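Local coordinates for protein thiamin pyrophosphokinase (Geobacillus thermodenitrificans, PDB 3K94) that probably catalyses transfer of a pyrophosphate group from ATP to thiamine, giving thiamine diphosphate, at residues 161-166 against 198-203; 152-157 against 204-209. One frame throughout, in Å; residues are numbered along the deposited sequence.

Contact 1 (161-166 against 198-203)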
ATOM      1  N   VAL B 161     -16.931  -4.625 -11.626  1.00 30.47           N
ATOM      2  CA  VAL B 161     -16.178  -4.478 -12.862  1.00 30.05           C
ATOM      3  C   VAL B 161     -16.720  -5.508 -13.840  1.00 33.50           C
ATOM      4  O   VAL B 161     -16.632  -6.710 -13.591  1.00 36.05           O
ATOM      5  CB  VAL B 161     -14.679  -4.719 -12.642  1.00 27.14           C
ATOM      6  CG1 VAL B 161     -13.976  -4.967 -13.974  1.00 26.81           C
ATOM      7  CG2 VAL B 161     -14.046  -3.531 -11.893  1.00 23.95           C
ATOM      8  N   ALA B 162     -17.300  -5.041 -14.941  1.00 35.28           N
ATOM      9  CA  ALA B 162     -18.002  -5.944 -15.852  1.00 33.21           C
ATOM     10  C   ALA B 162     -17.155  -6.397 -17.025  1.00 31.66           C
ATOM     11  O   ALA B 162     -16.223  -5.701 -17.447  1.00 27.30           O
ATOM     12  CB  ALA B 162     -19.302  -5.315 -16.345  1.00 32.69           C
ATOM     13  N   GLU B 163     -17.510  -7.577 -17.530  1.00 28.74           N
ATOM     14  CA  GLU B 163     -16.913  -8.194 -18.703  1.00 29.02           C
ATOM     15  C   GLU B 163     -15.393  -8.177 -18.669  1.00 28.92           C
ATOM     16  O   GLU B 163     -14.740  -7.853 -19.655  1.00 31.16           O
ATOM     17  CB  GLU B 163     -17.435  -7.550 -19.988  1.00 33.77           C
ATOM     18  CG  GLU B 163     -18.951  -7.548 -20.119  1.00 42.07           C
ATOM     19  CD  GLU B 163     -19.413  -6.828 -21.378  1.00 51.79           C
ATOM     20  OE1 GLU B 163     -18.804  -7.051 -22.445  1.00 57.55           O
ATOM     21  OE2 GLU B 163     -20.373  -6.034 -21.302  1.00 53.69           O
ATOM     22  N   PHE B 164     -14.831  -8.534 -17.521  1.00 28.44           N
ATOM     23  CA  PHE B 164     -13.392  -8.630 -17.409  1.00 21.56           C
ATOM     24  C   PHE B 164     -12.872  -9.798 -18.259  1.00 26.14           C
ATOM     25  O   PHE B 164     -13.341 -10.925 -18.131  1.00 24.05           O
ATOM     26  CB  PHE B 164     -12.990  -8.781 -15.949  1.00 20.74           C
ATOM     27  CG  PHE B 164     -11.524  -8.716 -15.735  1.00 25.84           C
ATOM     28  CD1 PHE B 164     -10.823  -7.560 -16.051  1.00 26.68           C
ATOM     29  CD2 PHE B 164     -10.833  -9.804 -15.231  1.00 26.43           C
ATOM     30  CE1 PHE B 164      -9.458  -7.494 -15.864  1.00 25.21           C
ATOM     31  CE2 PHE B 164      -9.469  -9.732 -15.028  1.00 26.11           C
ATOM     32  CZ  PHE B 164      -8.782  -8.568 -15.343  1.00 23.23           C
ATOM     33  N   THR B 165     -11.906  -9.520 -19.132  1.00 27.97           N
ATOM     34  CA  THR B 165     -11.401 -10.529 -20.058  1.00 27.99           C
ATOM     35  C   THR B 165      -9.886 -10.455 -20.182  1.00 24.84           C
ATOM     36  O   THR B 165      -9.320  -9.373 -20.354  1.00 25.41           O
ATOM     37  CB  THR B 165     -12.035 -10.359 -21.453  1.00 32.19           C
ATOM     38  OG1 THR B 165     -13.449 -10.561 -21.358  1.00 34.40           O
ATOM     39  CG2 THR B 165     -11.427 -11.344 -22.459  1.00 28.18           C
ATOM     40  N   LEU B 166      -9.228 -11.602 -20.064  1.00 21.92           N
ATOM     41  CA  LEU B 166      -7.775 -11.667 -20.198  1.00 26.95           C
ATOM     42  C   LEU B 166      -7.377 -12.506 -21.400  1.00 30.70           C
ATOM     43  O   LEU B 166      -8.041 -13.492 -21.705  1.00 28.94           O
ATOM     44  CB  LEU B 166      -7.135 -12.282 -18.953  1.00 23.68           C
ATOM     45  CG  LEU B 166      -7.294 -11.609 -17.591  1.00 23.79           C
ATOM     46  CD1 LEU B 166      -6.737 -12.532 -16.502  1.00 21.91           C
ATOM     47  CD2 LEU B 166      -6.582 -10.261 -17.576  1.00 20.01           C
ATOM     48  N   SER B 198      -9.271  -6.414 -20.456  1.00 22.69           N
ATOM     49  CA  SER B 198     -10.291  -5.462 -20.862  1.00 25.36           C
ATOM     50  C   SER B 198     -11.507  -5.612 -19.981  1.00 21.84           C
ATOM     51  O   SER B 198     -11.738  -6.668 -19.398  1.00 26.53           O
ATOM     52  CB  SER B 198     -10.676  -5.655 -22.338  1.00 28.85           C
ATOM     53  OG  SER B 198     -11.367  -6.883 -22.546  1.00 33.83           O
ATOM     54  N   PHE B 199     -12.292  -4.551 -19.891  1.00 20.67           N
ATOM     55  CA  PHE B 199     -13.523  -4.577 -19.125  1.00 23.70           C
ATOM     56  C   PHE B 199     -14.395  -3.459 -19.643  1.00 29.51           C
ATOM     57  O   PHE B 199     -13.884  -2.485 -20.187  1.00 27.26           O
ATOM     58  CB  PHE B 199     -13.264  -4.455 -17.610  1.00 26.82           C
ATOM     59  CG  PHE B 199     -12.449  -3.241 -17.206  1.00 27.51           C
ATOM     60  CD1 PHE B 199     -11.065  -3.237 -17.347  1.00 26.86           C
ATOM     61  CD2 PHE B 199     -13.065  -2.120 -16.659  1.00 25.40           C
ATOM     62  CE1 PHE B 199     -10.308  -2.127 -16.972  1.00 25.94           C
ATOM     63  CE2 PHE B 199     -12.313  -1.001 -16.265  1.00 27.20           C
ATOM     64  CZ  PHE B 199     -10.931  -1.002 -16.425  1.00 23.45           C
ATOM     65  N   SER B 200     -15.707  -3.596 -19.477  1.00 33.83           N
ATOM     66  CA  SER B 200     -16.640  -2.650 -20.087  1.00 35.41           C
ATOM     67  C   SER B 200     -17.200  -1.651 -19.087  1.00 30.75           C
ATOM     68  O   SER B 200     -17.704  -0.601 -19.469  1.00 31.90           O
ATOM     69  CB  SER B 200     -17.799  -3.402 -20.750  1.00 33.43           C
ATOM     70  OG  SER B 200     -18.628  -3.979 -19.760  1.00 32.79           O
ATOM     71  N   GLU B 201     -17.134  -1.989 -17.805  1.00 30.56           N
ATOM     72  CA  GLU B 201     -17.651  -1.108 -16.763  1.00 36.47           C
ATOM     73  C   GLU B 201     -16.769  -1.110 -15.529  1.00 32.12           C
ATOM     74  O   GLU B 201     -16.164  -2.130 -15.195  1.00 26.49           O
ATOM     75  CB  GLU B 201     -19.055  -1.529 -16.340  1.00 44.22           C
ATOM     76  CG  GLU B 201     -20.117  -1.302 -17.379  1.00 57.55           C
ATOM     77  CD  GLU B 201     -21.498  -1.594 -16.837  1.00 65.62           C
ATOM     78  OE1 GLU B 201     -21.620  -1.774 -15.605  1.00 66.60           O
ATOM     79  OE2 GLU B 201     -22.454  -1.645 -17.641  1.00 68.96           O
ATOM     80  N   GLY B 202     -16.724   0.031 -14.848  1.00 30.85           N
ATOM     81  CA  GLY B 202     -16.078   0.124 -13.552  1.00 32.92           C
ATOM     82  C   GLY B 202     -14.656   0.654 -13.577  1.00 31.34           C
ATOM     83  O   GLY B 202     -14.219   1.254 -14.561  1.00 31.08           O
ATOM     84  N   ILE B 203     -13.937   0.424 -12.480  1.00 27.56           N
ATOM     85  CA  ILE B 203     -12.590   0.948 -12.302  1.00 24.47           C
ATOM     86  C   ILE B 203     -11.711  -0.122 -11.683  1.00 24.87           C
ATOM     87  O   ILE B 203     -12.048  -0.682 -10.644  1.00 27.58           O
ATOM     88  CB  ILE B 203     -12.572   2.169 -11.372  1.00 24.92           C
ATOM     89  CG1 ILE B 203     -13.565   3.230 -11.847  1.00 22.19           C
ATOM     90  CG2 ILE B 203     -11.161   2.762 -11.282  1.00 23.55           C
ATOM     91  CD1 ILE B 203     -13.508   4.488 -11.023  1.00 26.00           C
TER
HETATM   92  O   HOH W   1     -14.161  -7.138 -22.033  1.00 38.28           O
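V161 meets F199 through one methyl branch: its CG1 lies 3.7 Å from F199 CB, and the two side chains run obliquely to each other. CG1 reaches that position because it stands anti to the backbone N (chi1 163°), which turns the other methyl, CG2, toward the carbonyl O of I203. The F199 ring itself leads away from 161-166, toward P138 and Y141; with CG set between the backbone N and the carbonyl carbon (chi1 55°), the ring is turned off while CB stays against A162 O and V161 CG1. G202 O lies at the ring edge, in its plane. F199 CB in turn sits at the edge of the F164 ring, 4.2 Å from F164 CD1. These groups lie where strand 165-167 pairs with the end of strand 194-199 in the three-stranded antiparallel sheet of the vitamin B1 binding domain. T165 and S198 form its hydrogen-bonded pair: T165 N donates to S198 O at 2.9 Å, and S198 N returns the bond to T165 O. Beyond it the regular ladder stops, although S200 N still donates to A162 O at 3.0 Å, from 40° above the carbonyl plane. E163 arches its extended side chain over S200, and S200 OG makes a weak bond to E163 OE2 at 3.1 Å. A water hydrogen-bonds S198 OG and lies doubtfully close to E163 O. On the same side as S198 OG, T165 turns its own hydroxyl to the backbone N of N175, while its CB packs 3.7 Å from S198 OG.

Contact 2 (152-157 against 204-209)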
ATOM      1  N   VAL B 152       1.120 -10.705 -11.502  1.00 24.69           N
ATOM      2  CA  VAL B 152       0.116  -9.716 -11.874  1.00 24.47           C
ATOM      3  C   VAL B 152      -1.117  -9.892 -10.991  1.00 23.74           C
ATOM      4  O   VAL B 152      -1.600 -11.010 -10.796  1.00 27.96           O
ATOM      5  CB  VAL B 152      -0.289  -9.828 -13.362  1.00 26.65           C
ATOM      6  CG1 VAL B 152      -1.234  -8.686 -13.757  1.00 25.35           C
ATOM      7  CG2 VAL B 152       0.944  -9.816 -14.249  1.00 29.48           C
ATOM      8  N   SER B 153      -1.625  -8.794 -10.448  1.00 21.23           N
ATOM      9  CA  SER B 153      -2.835  -8.856  -9.639  1.00 23.65           C
ATOM     10  C   SER B 153      -3.813  -7.796 -10.099  1.00 23.37           C
ATOM     11  O   SER B 153      -3.414  -6.673 -10.448  1.00 21.11           O
ATOM     12  CB  SER B 153      -2.520  -8.666  -8.155  1.00 22.16           C
ATOM     13  OG  SER B 153      -1.478  -9.532  -7.766  1.00 24.44           O
ATOM     14  N   TYR B 154      -5.088  -8.165 -10.123  1.00 19.61           N
ATOM     15  CA  TYR B 154      -6.148  -7.229 -10.449  1.00 21.43           C
ATOM     16  C   TYR B 154      -7.068  -7.085  -9.260  1.00 24.86           C
ATOM     17  O   TYR B 154      -7.510  -8.087  -8.680  1.00 22.07           O
ATOM     18  CB  TYR B 154      -6.937  -7.701 -11.666  1.00 21.61           C
ATOM     19  CG  TYR B 154      -6.108  -7.694 -12.919  1.00 20.74           C
ATOM     20  CD1 TYR B 154      -5.864  -6.511 -13.597  1.00 16.32           C
ATOM     21  CD2 TYR B 154      -5.557  -8.869 -13.421  1.00 18.19           C
ATOM     22  CE1 TYR B 154      -5.095  -6.495 -14.741  1.00 18.71           C
ATOM     23  CE2 TYR B 154      -4.798  -8.863 -14.563  1.00 21.63           C
ATOM     24  CZ  TYR B 154      -4.561  -7.673 -15.220  1.00 21.17           C
ATOM     25  OH  TYR B 154      -3.792  -7.657 -16.362  1.00 23.39           O
ATOM     26  N   ILE B 155      -7.336  -5.836  -8.897  1.00 21.63           N
ATOM     27  CA  ILE B 155      -8.228  -5.521  -7.797  1.00 22.32           C
ATOM     28  C   ILE B 155      -9.265  -4.503  -8.241  1.00 26.22           C
ATOM     29  O   ILE B 155      -8.909  -3.442  -8.747  1.00 28.50           O
ATOM     30  CB  ILE B 155      -7.455  -4.975  -6.595  1.00 23.22           C
ATOM     31  CG1 ILE B 155      -6.476  -6.026  -6.093  1.00 24.40           C
ATOM     32  CG2 ILE B 155      -8.414  -4.576  -5.473  1.00 23.79           C
ATOM     33  CD1 ILE B 155      -5.592  -5.552  -4.960  1.00 28.28           C
ATOM     34  N   PRO B 156     -10.556  -4.826  -8.067  1.00 27.32           N
ATOM     35  CA  PRO B 156     -11.629  -3.892  -8.428  1.00 29.92           C
ATOM     36  C   PRO B 156     -11.648  -2.698  -7.472  1.00 28.51           C
ATOM     37  O   PRO B 156     -11.589  -2.884  -6.268  1.00 26.92           O
ATOM     38  CB  PRO B 156     -12.893  -4.727  -8.220  1.00 32.40           C
ATOM     39  CG  PRO B 156     -12.526  -5.665  -7.130  1.00 32.05           C
ATOM     40  CD  PRO B 156     -11.077  -6.018  -7.376  1.00 32.26           C
ATOM     41  N   VAL B 157     -11.705  -1.489  -8.010  1.00 26.44           N
ATOM     42  CA  VAL B 157     -11.802  -0.288  -7.195  1.00 24.11           C
ATOM     43  C   VAL B 157     -13.272   0.103  -7.036  1.00 27.95           C
ATOM     44  O   VAL B 157     -13.731   0.440  -5.942  1.00 33.41           O
ATOM     45  CB  VAL B 157     -11.006   0.877  -7.824  1.00 28.50           C
ATOM     46  CG1 VAL B 157     -11.279   2.169  -7.090  1.00 33.22           C
ATOM     47  CG2 VAL B 157      -9.515   0.561  -7.823  1.00 27.50           C
ATOM     48  N   LEU B 204     -10.568  -0.391 -12.299  1.00 18.88           N
ATOM     49  CA  LEU B 204      -9.789  -1.566 -11.927  1.00 21.92           C
ATOM     50  C   LEU B 204      -8.328  -1.243 -11.673  1.00 25.75           C
ATOM     51  O   LEU B 204      -7.697  -0.512 -12.444  1.00 25.41           O
ATOM     52  CB  LEU B 204      -9.884  -2.615 -13.030  1.00 23.95           C
ATOM     53  CG  LEU B 204      -9.204  -3.955 -12.778  1.00 24.86           C
ATOM     54  CD1 LEU B 204     -10.075  -4.792 -11.852  1.00 21.43           C
ATOM     55  CD2 LEU B 204      -8.969  -4.692 -14.087  1.00 23.06           C
HETATM   56  N   MSE B 205      -7.786  -1.808 -10.601  1.00 21.56           N
HETATM   57  CA  MSE B 205      -6.384  -1.617 -10.279  1.00 22.91           C
HETATM   58  C   MSE B 205      -5.551  -2.800 -10.734  1.00 23.68           C
HETATM   59  O   MSE B 205      -5.914  -3.947 -10.492  1.00 21.75           O
HETATM   60  CB  MSE B 205      -6.210  -1.408  -8.772  1.00 23.82           C
HETATM   61  CG  MSE B 205      -4.762  -1.298  -8.345  1.00 25.75           C
HETATM   62 SE   MSE B 205      -4.518  -0.938  -6.420  1.00 39.97          SE
HETATM   63  CE  MSE B 205      -5.735  -2.265  -5.689  1.00138.37           C
HETATM   64  N   MSE B 206      -4.431  -2.526 -11.398  1.00 24.48           N
HETATM   65  CA  MSE B 206      -3.467  -3.583 -11.686  1.00 21.64           C
HETATM   66  C   MSE B 206      -2.155  -3.372 -10.949  1.00 21.53           C
HETATM   67  O   MSE B 206      -1.606  -2.280 -10.954  1.00 19.18           O
HETATM   68  CB  MSE B 206      -3.182  -3.714 -13.182  1.00 18.07           C
HETATM   69  CG  MSE B 206      -2.127  -4.795 -13.475  1.00 20.17           C
HETATM   70 SE   MSE B 206      -1.702  -5.086 -15.384  1.00 34.66          SE
HETATM   71  CE  MSE B 206      -1.193  -3.254 -15.898  1.00 18.56           C
ATOM     72  N   ILE B 207      -1.658  -4.426 -10.312  1.00 22.06           N
ATOM     73  CA  ILE B 207      -0.316  -4.393  -9.758  1.00 19.59           C
ATOM     74  C   ILE B 207       0.529  -5.507 -10.362  1.00 17.96           C
ATOM     75  O   ILE B 207       0.149  -6.673 -10.321  1.00 20.41           O
ATOM     76  CB  ILE B 207      -0.326  -4.501  -8.225  1.00 18.07           C
ATOM     77  CG1 ILE B 207      -1.055  -3.297  -7.617  1.00 18.89           C
ATOM     78  CG2 ILE B 207       1.110  -4.582  -7.700  1.00 21.45           C
ATOM     79  CD1 ILE B 207      -1.480  -3.493  -6.155  1.00 22.03           C
ATOM     80  N   ARG B 208       1.654  -5.132 -10.965  1.00 21.82           N
ATOM     81  CA  ARG B 208       2.634  -6.104 -11.431  1.00 20.15           C
ATOM     82  C   ARG B 208       3.786  -6.018 -10.470  1.00 20.26           C
ATOM     83  O   ARG B 208       4.272  -4.931 -10.172  1.00 24.54           O
ATOM     84  CB  ARG B 208       3.108  -5.803 -12.861  1.00 23.77           C
ATOM     85  CG  ARG B 208       2.005  -5.795 -13.908  1.00 23.61           C
ATOM     86  CD  ARG B 208       2.560  -5.481 -15.301  1.00 25.36           C
ATOM     87  NE  ARG B 208       3.291  -6.617 -15.863  1.00 27.35           N
ATOM     88  CZ  ARG B 208       3.855  -6.649 -17.074  1.00 29.12           C
ATOM     89  NH1 ARG B 208       3.790  -5.604 -17.895  1.00 21.87           N
ATOM     90  NH2 ARG B 208       4.499  -7.739 -17.459  1.00 34.31           N
ATOM     91  N   SER B 209       4.222  -7.153  -9.953  1.00 19.09           N
ATOM     92  CA  SER B 209       5.235  -7.112  -8.926  1.00 20.97           C
ATOM     93  C   SER B 209       6.275  -8.207  -9.085  1.00 24.04           C
ATOM     94  O   SER B 209       6.149  -9.086  -9.934  1.00 21.32           O
ATOM     95  CB  SER B 209       4.583  -7.200  -7.542  1.00 20.24           C
ATOM     96  OG  SER B 209       3.780  -8.365  -7.412  1.00 23.95           O
TER
HETATM   97  O   HOH W   2       1.242  -8.509  -8.522  1.00 31.13           O
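M206, a selenomethionine, lies alongside Y154, both side chains pointing the same way from neighbouring antiparallel strands, 151-156 and 204-209, of the large mixed sheet. Y154 and M206 are a non-hydrogen-bonded pair; on either side of it, S153 with I207 and I155 with M205 are hydrogen-bonded pairs, each joined by two N-H...O bonds, of which I155 N to M205 O is nearly straight (169°). From M206 CB the chain starts out extended. CB meets Y154 CE1, and CG comes to 3.6 Å from the same ring carbon. SE, where the chain bends, is 4.7 Å from the ring centroid and 55° off the ring normal, an oblique Met-aromatic contact; it also lies 3.5 Å from Y154 OH, a buried hydroxyl with no hydrogen-bond partner in the model. V152 CG1, two residues before Y154, touches SE as well, and L204 CD2 packs on Y154 CD1 at 3.6 Å. On the other face of the sheet I155, which packs with I207 on F110 of the second subunit, also meets M205: M205 CE lies 3.3 Å from I155 CB, tighter than usual contact. Beside S153 and I207 on this face, one water bonds S153 OG, I207 O and S209 OG, and S209 OG bonds in addition to OD1 of D107 of the second subunit.

In the fold
From the N terminus, the chain first builds the parallel part of the mixed sheet, then strands 131-136 and 139-144, and enters strand 151-156, the first half of contact 2. It goes on through 161-166, makes an excursion of 31 residues without helix, and returns at 198-203 to close contact 1. Strand 204-209 follows directly and closes contact 2, so the shorter loop lies wholly within the longer one. Contact 1 reaches from the end of the three-stranded sheet into the loops beside it, and contact 2 belongs to the mixed sheet; their centres are about 12 Å apart. F164 links them by packing on Y154 and L204, and V157 N probably hydrogen-bonds to I203 O where the two contacts adjoin.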